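Local coordinates for Endoglucanase(Endo-1,4-beta-glucanase)protein (PDB 6R2J) that is a family 5 endoglucanase that probably hydrolyses the beta-1,4 glycosidic bonds of cellulose, crystallised here with cellobiose, at residues A265-L270 with M310-A315; E62-S67 with D75-L80. All blocks are in the same frame, centred on the assembly; numbering follows the deposited sequence. Where two conformers were deposited one is given.

Contact 1 (A265-L270 with M310-A315); sequences AMDNLL and MRKHLA
His313 wedges its imidazole between Leu270 and Lys312 while its tip reaches Asp267 on helix 260-276. His313 CB rests 3.9 Å from Leu270 CB, and the ring then lays one face on that leucine, a CH-pi contact in which Leu270 CB is 3.5 Å from His313 CG. Farther along, His313 CD2 meets Leu270 CD1 at 3.6 Å, while His313 CE1 comes 3.3 Å from the backbone Asp267 O. At the tip, His313 NE2 donates to Asp267 OD1 over 2.7 Å, with an angle of 153° at the hydrogen. The donor lies above the carboxylate, whose plane is turned 66° from the ring. Lys312 NZ approaches Asp267 OD1 on its syn side, nearer the carboxylate plane and across it from NE2, a 2.8 Å salt bridge. Bends late in the lysine chain (chi3 58°) curl NZ back to it, and Lys312 CG covers the other face of the imidazole. Histidine suits the spot by offering both an apolar face and a polar edge. With an alanine in its place, Asp267 would probably keep the lysine but lose its second donor, and Leu270 would lose its aromatic cover. Deeper, Met266 CE presses on Met310 CG at a tight 3.4 Å. Met310 and the type I turn from Arg311 to Leu314 thus pack 310-315 against helix 260-276, typical of the outer helical layer of a (beta/alpha)8 barrel.

Contact 2 (E62-S67 with D75-L80); sequences ERVQHS and DQIRLL
The flat carboxamide of Gln76 carries Arg63 CB over one face: this methylene lies 3.7 Å from Gln76 CD and almost equally far from the amide oxygen and nitrogen. On the same side, nearer the root of the side chain, Arg63 O sits 3.4 Å from Gln76 CG. The Arg78 guanidinium, not part of the contact, has Asp75 O over one face and the Asp75 carboxylate at its edge in a long intrahelical salt bridge, Arg78 NE to Asp75 OD1 at 3.3 Å. With CG turned opposite the main-chain N (chi1 -169°) and a bend at chi2, the Gln76 amide stands against Arg63, its OE1 bonded to Tyr38 OH. Arg63 instead extends away, its guanidinium held by the carbonyls of Phe23, Ile27 and Pro29. The apolar half centres on Val64, modelled in two conformers; in the one described, Val64 CG1 lies 3.6 Å from Gln76 CG and 3.9 Å from Leu80 CD1, with Ile77 CD1 more loosely placed. A short, branched apolar side chain fits here between helix 74-89 and Phe59 of strand 54-59. No hydrogen bond joins the two segments: their direct contact is van der Waals, and the nearby polar tie is the backbone bonding of Val64 with Asn73.

From the N terminus, the chain first reaches contact 2, just after strand 54-59: the short helix 61-64 is followed by a turn back onto helix 74-89, which leads to strand 93-98, and seven residues separate 62-67 from 75-80. Contact 1 comes much later and closes a longer loop of 39 residues, which runs from helix 260-276 through strand 280-285 to helix 305-311. The Cys277-Cys318 disulfide, with one end inside that loop and the other beyond it, adds a covalent tie. The two contacts follow in series, neither enclosing nor crossing the other. The centres of contacts 1 and 2 are about 35 Å apart, on opposite sides of the chain's centre, so they join separate parts of the barrel's periphery.

Contact 1 (A265-L270 with M310-A315)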
ATOM      1  N   ALA A 265     -14.453 -10.661  10.584  1.00 13.32           N
ATOM      2  CA  ALA A 265     -13.136 -11.018  10.077  1.00 11.83           C
ATOM      3  C   ALA A 265     -12.175  -9.854  10.145  1.00 10.74           C
ATOM      4  O   ALA A 265     -10.990 -10.057  10.428  1.00 11.69           O
ATOM      5  CB  ALA A 265     -13.272 -11.555   8.653  1.00 13.61           C
ATOM      6  N   MET A 266     -12.669  -8.629   9.915  1.00  9.84           N
ATOM      7  CA  MET A 266     -11.812  -7.458   9.993  1.00  9.22           C
ATOM      8  C   MET A 266     -11.407  -7.176  11.424  1.00  8.78           C
ATOM      9  O   MET A 266     -10.232  -6.925  11.694  1.00  8.88           O
ATOM     10  CB  MET A 266     -12.530  -6.252   9.429  1.00  9.60           C
ATOM     11  CG  MET A 266     -11.751  -4.975   9.463  1.00 10.41           C
ATOM     12  SD  MET A 266     -12.525  -3.655   8.483  1.00 11.69           S
ATOM     13  CE  MET A 266     -11.702  -2.164   9.100  1.00 11.62           C
ATOM     14  N   ASP A 267     -12.372  -7.195  12.345  1.00 11.58           N
ATOM     15  CA  ASP A 267     -12.059  -7.019  13.761  1.00 14.65           C
ATOM     16  C   ASP A 267     -10.985  -8.004  14.234  1.00 13.48           C
ATOM     17  O   ASP A 267     -10.014  -7.621  14.896  1.00 14.41           O
ATOM     18  CB  ASP A 267     -13.346  -7.202  14.567  1.00 18.46           C
ATOM     19  CG  ASP A 267     -13.416  -6.249  15.766  1.00 22.98           C
ATOM     20  OD1 ASP A 267     -13.442  -4.988  15.543  1.00 23.94           O
ATOM     21  OD2 ASP A 267     -13.465  -6.771  16.916  1.00 26.84           O
ATOM     22  N   ASN A 268     -11.129  -9.274  13.889  1.00 11.65           N
ATOM     23  CA  ASN A 268     -10.148 -10.236  14.370  1.00 11.62           C
ATOM     24  C   ASN A 268      -8.812 -10.076  13.660  1.00 11.00           C
ATOM     25  O   ASN A 268      -7.762 -10.316  14.263  1.00 11.63           O
ATOM     26  CB  ASN A 268     -10.691 -11.637  14.171  1.00 13.64           C
ATOM     27  CG  ASN A 268     -11.869 -11.916  15.035  1.00 15.35           C
ATOM     28  OD1 ASN A 268     -11.932 -11.444  16.175  1.00 16.28           O
ATOM     29  ND2 ASN A 268     -12.819 -12.689  14.512  1.00 16.05           N
ATOM     30  N   LEU A 269      -8.829  -9.709  12.376  1.00 11.38           N
ATOM     31  CA  LEU A 269      -7.570  -9.444  11.683  1.00 10.86           C
ATOM     32  C   LEU A 269      -6.811  -8.288  12.338  1.00 11.03           C
ATOM     33  O   LEU A 269      -5.641  -8.429  12.697  1.00 11.40           O
ATOM     34  CB  LEU A 269      -7.834  -9.159  10.207  1.00  9.84           C
ATOM     35  CG  LEU A 269      -6.621  -8.649   9.448  1.00 10.47           C
ATOM     36  CD1 LEU A 269      -5.526  -9.714   9.281  1.00  9.31           C
ATOM     37  CD2 LEU A 269      -7.062  -8.067   8.086  1.00 12.95           C
ATOM     38  N   LEU A 270      -7.454  -7.130  12.483  1.00 11.58           N
ATOM     39  CA  LEU A 270      -6.772  -5.985  13.080  1.00 12.47           C
ATOM     40  C   LEU A 270      -6.255  -6.305  14.486  1.00 11.54           C
ATOM     41  O   LEU A 270      -5.172  -5.845  14.870  1.00 10.11           O
ATOM     42  CB  LEU A 270      -7.698  -4.765  13.080  1.00 12.06           C
ATOM     43  CG  LEU A 270      -7.945  -4.134  11.699  1.00  9.93           C
ATOM     44  CD1 LEU A 270      -8.865  -2.884  11.814  1.00 11.10           C
ATOM     45  CD2 LEU A 270      -6.679  -3.733  10.976  1.00  9.56           C
ATOM     46  N   MET A 310     -12.733   0.223  12.664  1.00 16.55           N
ATOM     47  CA  MET A 310     -11.300   0.446  12.797  1.00 16.74           C
ATOM     48  C   MET A 310     -10.966   1.061  14.147  1.00 14.29           C
ATOM     49  O   MET A 310      -9.914   0.772  14.720  1.00 13.06           O
ATOM     50  CB  MET A 310     -10.817   1.380  11.684  1.00 17.72           C
ATOM     51  CG  MET A 310     -10.559   0.750  10.320  1.00 19.98           C
ATOM     52  SD  MET A 310      -9.631   1.964   9.258  1.00 22.35           S
ATOM     53  CE  MET A 310      -8.254   2.310  10.325  1.00 20.38           C
ATOM     54  N   ARG A 311     -11.835   1.925  14.664  1.00 15.19           N
ATOM     55  CA  ARG A 311     -11.441   2.778  15.783  1.00 17.49           C
ATOM     56  C   ARG A 311     -11.006   1.988  17.017  1.00 17.80           C
ATOM     57  O   ARG A 311     -10.098   2.435  17.737  1.00 17.21           O
ATOM     58  CB  ARG A 311     -12.551   3.779  16.103  1.00 20.88           C
ATOM     59  CG  ARG A 311     -12.647   4.881  15.070  1.00 23.14           C
ATOM     60  CD  ARG A 311     -13.334   6.097  15.625  1.00 25.37           C
ATOM     61  NE  ARG A 311     -14.739   5.833  15.936  1.00 26.58           N
ATOM     62  CZ  ARG A 311     -15.768   6.317  15.250  1.00 25.68           C
ATOM     63  NH1 ARG A 311     -15.528   7.082  14.188  1.00 24.62           N
ATOM     64  NH2 ARG A 311     -17.024   6.067  15.649  1.00 26.38           N
ATOM     65  N   LYS A 312     -11.635   0.835  17.298  1.00 18.41           N
ATOM     66  CA  LYS A 312     -11.240   0.100  18.495  1.00 18.70           C
ATOM     67  C   LYS A 312      -9.798  -0.369  18.427  1.00 18.44           C
ATOM     68  O   LYS A 312      -9.212  -0.673  19.478  1.00 20.32           O
ATOM     69  CB  LYS A 312     -12.185  -1.072  18.781  1.00 19.76           C
ATOM     70  CG  LYS A 312     -11.868  -2.366  18.069  1.00 19.15           C
ATOM     71  CD  LYS A 312     -12.842  -3.512  18.454  1.00 18.80           C
ATOM     72  CE  LYS A 312     -14.334  -3.173  18.156  1.00 18.00           C
ATOM     73  NZ  LYS A 312     -14.694  -2.769  16.727  1.00 18.13           N
ATOM     74  N   HIS A 313      -9.204  -0.405  17.220  1.00 14.99           N
ATOM     75  CA  HIS A 313      -7.898  -1.021  16.992  1.00 12.74           C
ATOM     76  C   HIS A 313      -6.732  -0.049  16.820  1.00 11.54           C
ATOM     77  O   HIS A 313      -5.593  -0.509  16.746  1.00 12.60           O
ATOM     78  CB  HIS A 313      -7.934  -1.963  15.777  1.00 12.29           C
ATOM     79  CG  HIS A 313      -9.021  -2.987  15.841  1.00 12.83           C
ATOM     80  ND1 HIS A 313      -8.992  -4.058  16.709  1.00 14.30           N
ATOM     81  CD2 HIS A 313     -10.183  -3.091  15.153  1.00 13.13           C
ATOM     82  CE1 HIS A 313     -10.100  -4.765  16.562  1.00 14.94           C
ATOM     83  NE2 HIS A 313     -10.834  -4.203  15.620  1.00 14.34           N
ATOM     84  N   LEU A 314      -6.970   1.263  16.807  1.00 13.03           N
ATOM     85  CA  LEU A 314      -5.893   2.234  16.594  1.00 14.56           C
ATOM     86  C   LEU A 314      -4.882   2.275  17.750  1.00 15.15           C
ATOM     87  O   LEU A 314      -3.671   2.373  17.513  1.00 16.43           O
ATOM     88  CB  LEU A 314      -6.505   3.615  16.343  1.00 14.47           C
ATOM     89  CG  LEU A 314      -7.432   3.586  15.129  1.00 14.29           C
ATOM     90  CD1 LEU A 314      -8.026   4.981  14.864  1.00 15.07           C
ATOM     91  CD2 LEU A 314      -6.698   3.072  13.886  1.00 14.63           C
ATOM     92  N   ALA A 315      -5.337   2.154  18.993  1.00 14.07           N
ATOM     93  CA  ALA A 315      -4.422   2.282  20.121  1.00 14.07           C
ATOM     94  C   ALA A 315      -3.471   1.101  20.210  1.00 12.58           C
ATOM     95  O   ALA A 315      -3.854  -0.052  20.007  1.00 13.33           O
ATOM     96  CB  ALA A 315      -5.216   2.342  21.426  1.00 15.65           C
TER

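Contact 2 (E62-S67 with D75-L80)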
ATOM      1  N   GLU A  62       2.795   5.217 -15.704  1.00  8.10           N
ATOM      2  CA  GLU A  62       2.437   5.779 -17.001  1.00  7.47           C
ATOM      3  C   GLU A  62       2.026   7.245 -16.913  1.00  7.72           C
ATOM      4  O   GLU A  62       2.100   7.960 -17.914  1.00 10.03           O
ATOM      5  CB  GLU A  62       1.312   4.939 -17.610  1.00  7.40           C
ATOM      6  CG  GLU A  62       1.747   3.535 -18.044  1.00  8.47           C
ATOM      7  CD  GLU A  62       1.619   2.469 -16.939  1.00  9.58           C
ATOM      8  OE1 GLU A  62       1.373   2.830 -15.773  1.00  9.31           O
ATOM      9  OE2 GLU A  62       1.781   1.261 -17.239  1.00  9.80           O
ATOM     10  N   ARG A  63       1.595   7.715 -15.757  1.00  8.20           N
ATOM     11  CA  ARG A  63       1.216   9.109 -15.615  1.00  8.41           C
ATOM     12  C   ARG A  63       2.366   9.983 -15.134  1.00  8.31           C
ATOM     13  O   ARG A  63       2.295  11.201 -15.330  1.00  8.55           O
ATOM     14  CB  ARG A  63      -0.044   9.225 -14.728  1.00  8.69           C
ATOM     15  CG  ARG A  63      -1.301   8.706 -15.418  1.00  4.87           C
ATOM     16  CD  ARG A  63      -2.529   8.598 -14.515  1.00  6.74           C
ATOM     17  NE  ARG A  63      -3.672   8.113 -15.309  1.00  6.75           N
ATOM     18  CZ  ARG A  63      -4.636   7.288 -14.888  1.00  7.21           C
ATOM     19  NH1 ARG A  63      -4.655   6.842 -13.651  1.00  7.43           N
ATOM     20  NH2 ARG A  63      -5.615   6.927 -15.718  1.00  7.27           N
ATOM     21  N   VAL A  64       3.381   9.402 -14.467  1.00  8.76           N
ATOM     22  CA  VAL A  64       4.587  10.164 -14.100  0.59  8.21           C
ATOM     23  C   VAL A  64       5.596  10.171 -15.242  1.00  8.30           C
ATOM     24  O   VAL A  64       6.417  11.093 -15.330  1.00  9.06           O
ATOM     25  CB  VAL A  64       5.296   9.749 -12.788  0.59  7.69           C
ATOM     26  CG1 VAL A  64       4.380   9.992 -11.584  0.59  7.49           C
ATOM     27  CG2 VAL A  64       5.811   8.311 -12.888  0.59  6.78           C
ATOM     28  N   GLN A  65       5.579   9.138 -16.092  1.00  8.84           N
ATOM     29  CA  GLN A  65       6.465   9.036 -17.251  1.00  8.72           C
ATOM     30  C   GLN A  65       5.649   8.458 -18.407  1.00  8.99           C
ATOM     31  O   GLN A  65       5.422   7.247 -18.485  1.00  7.34           O
ATOM     32  CB  GLN A  65       7.695   8.189 -16.941  1.00  8.43           C
ATOM     33  CG  GLN A  65       8.785   8.325 -18.005  1.00 10.03           C
ATOM     34  CD  GLN A  65      10.054   7.579 -17.644  1.00 11.58           C
ATOM     35  OE1 GLN A  65       9.998   6.531 -17.015  1.00 12.12           O
ATOM     36  NE2 GLN A  65      11.203   8.129 -18.015  1.00 13.41           N
ATOM     37  N   HIS A  66       5.235   9.317 -19.337  1.00  9.76           N
ATOM     38  CA  HIS A  66       4.379   8.841 -20.419  1.00 10.55           C
ATOM     39  C   HIS A  66       5.084   7.837 -21.330  1.00 11.89           C
ATOM     40  O   HIS A  66       4.429   7.000 -21.961  1.00 11.78           O
ATOM     41  CB  HIS A  66       3.905  10.021 -21.277  1.00 12.15           C
ATOM     42  CG  HIS A  66       2.900  10.905 -20.603  1.00 11.99           C
ATOM     43  ND1 HIS A  66       2.308  11.980 -21.234  1.00 12.24           N
ATOM     44  CD2 HIS A  66       2.409  10.893 -19.343  1.00 11.93           C
ATOM     45  CE1 HIS A  66       1.485  12.582 -20.395  1.00 12.09           C
ATOM     46  NE2 HIS A  66       1.539  11.952 -19.235  1.00 11.30           N
ATOM     47  N   SER A  67       6.404   7.926 -21.441  1.00 12.58           N
ATOM     48  CA  SER A  67       7.182   6.982 -22.230  1.00 13.53           C
ATOM     49  C   SER A  67       8.573   6.882 -21.625  1.00 12.37           C
ATOM     50  O   SER A  67       9.017   7.768 -20.896  1.00 12.05           O
ATOM     51  CB  SER A  67       7.247   7.403 -23.708  1.00 16.33           C
ATOM     52  OG  SER A  67       7.987   8.604 -23.895  1.00 19.24           O
ATOM     53  N   ASP A  75       3.454  18.153 -14.003  1.00 12.90           N
ATOM     54  CA  ASP A  75       2.193  18.330 -13.282  1.00 12.67           C
ATOM     55  C   ASP A  75       1.877  17.129 -12.387  1.00  9.56           C
ATOM     56  O   ASP A  75       1.252  17.288 -11.346  1.00 11.14           O
ATOM     57  CB  ASP A  75       1.033  18.545 -14.257  1.00 14.66           C
ATOM     58  CG  ASP A  75       1.022  19.926 -14.897  1.00 18.37           C
ATOM     59  OD1 ASP A  75       1.494  20.894 -14.265  1.00 19.81           O
ATOM     60  OD2 ASP A  75       0.521  20.046 -16.045  1.00 19.82           O
ATOM     61  N   GLN A  76       2.214  15.908 -12.819  1.00  8.61           N
ATOM     62  CA  GLN A  76       1.934  14.736 -11.998  1.00  7.61           C
ATOM     63  C   GLN A  76       2.810  14.752 -10.759  1.00  8.14           C
ATOM     64  O   GLN A  76       2.330  14.502  -9.642  1.00  7.42           O
ATOM     65  CB  GLN A  76       2.115  13.465 -12.838  1.00  8.37           C
ATOM     66  CG  GLN A  76       1.602  12.176 -12.169  1.00 10.05           C
ATOM     67  CD  GLN A  76       0.083  11.940 -12.265  1.00  9.70           C
ATOM     68  OE1 GLN A  76      -0.456  11.104 -11.535  1.00  9.13           O
ATOM     69  NE2 GLN A  76      -0.606  12.681 -13.155  1.00  9.45           N
ATOM     70  N   ILE A  77       4.076  15.121 -10.926  1.00  9.71           N
ATOM     71  CA  ILE A  77       4.955  15.280  -9.768  1.00 12.09           C
ATOM     72  C   ILE A  77       4.391  16.333  -8.810  1.00 11.50           C
ATOM     73  O   ILE A  77       4.349  16.132  -7.589  1.00 11.57           O
ATOM     74  CB  ILE A  77       6.396  15.618 -10.206  1.00 11.82           C
ATOM     75  CG1 ILE A  77       6.996  14.559 -11.135  1.00 12.28           C
ATOM     76  CG2 ILE A  77       7.318  15.803  -8.987  1.00 12.42           C
ATOM     77  CD1 ILE A  77       7.218  13.219 -10.482  1.00 12.80           C
ATOM     78  N   ARG A  78       3.992  17.492  -9.348  1.00 12.63           N
ATOM     79  CA  ARG A  78       3.360  18.551  -8.562  1.00 14.13           C
ATOM     80  C   ARG A  78       2.134  18.016  -7.824  1.00 12.74           C
ATOM     81  O   ARG A  78       1.906  18.339  -6.654  1.00 13.38           O
ATOM     82  CB  ARG A  78       3.051  19.725  -9.521  1.00 18.04           C
ATOM     83  CG  ARG A  78       2.375  20.985  -8.936  1.00 23.21           C
ATOM     84  CD  ARG A  78       1.691  21.908 -10.037  1.00 26.81           C
ATOM     85  NE  ARG A  78       0.927  21.137 -11.037  1.00 29.25           N
ATOM     86  CZ  ARG A  78      -0.222  20.494 -10.803  1.00 29.86           C
ATOM     87  NH1 ARG A  78      -0.799  20.549  -9.601  1.00 29.77           N
ATOM     88  NH2 ARG A  78      -0.805  19.814 -11.790  1.00 30.76           N
ATOM     89  N   LEU A  79       1.369  17.134  -8.465  1.00 11.95           N
ATOM     90  CA  LEU A  79       0.182  16.585  -7.811  1.00 10.06           C
ATOM     91  C   LEU A  79       0.566  15.649  -6.667  1.00  8.56           C
ATOM     92  O   LEU A  79      -0.084  15.640  -5.615  1.00  8.71           O
ATOM     93  CB  LEU A  79      -0.655  15.842  -8.848  1.00  9.38           C
ATOM     94  CG  LEU A  79      -1.513  16.681  -9.788  1.00 10.42           C
ATOM     95  CD1 LEU A  79      -1.919  15.856 -10.996  1.00 10.32           C
ATOM     96  CD2 LEU A  79      -2.720  17.206  -8.994  1.00 10.63           C
ATOM     97  N   LEU A  80       1.625  14.868  -6.855  1.00  8.05           N
ATOM     98  CA  LEU A  80       2.114  14.017  -5.775  1.00  7.11           C
ATOM     99  C   LEU A  80       2.729  14.848  -4.650  1.00  7.06           C
ATOM    100  O   LEU A  80       2.557  14.528  -3.468  1.00  8.97           O
ATOM    101  CB  LEU A  80       3.120  13.029  -6.351  1.00  8.56           C
ATOM    102  CG  LEU A  80       2.575  11.884  -7.200  1.00  8.88           C
ATOM    103  CD1 LEU A  80       3.689  11.130  -7.939  1.00 10.60           C
ATOM    104  CD2 LEU A  80       1.823  10.965  -6.309  1.00  8.77           C
TER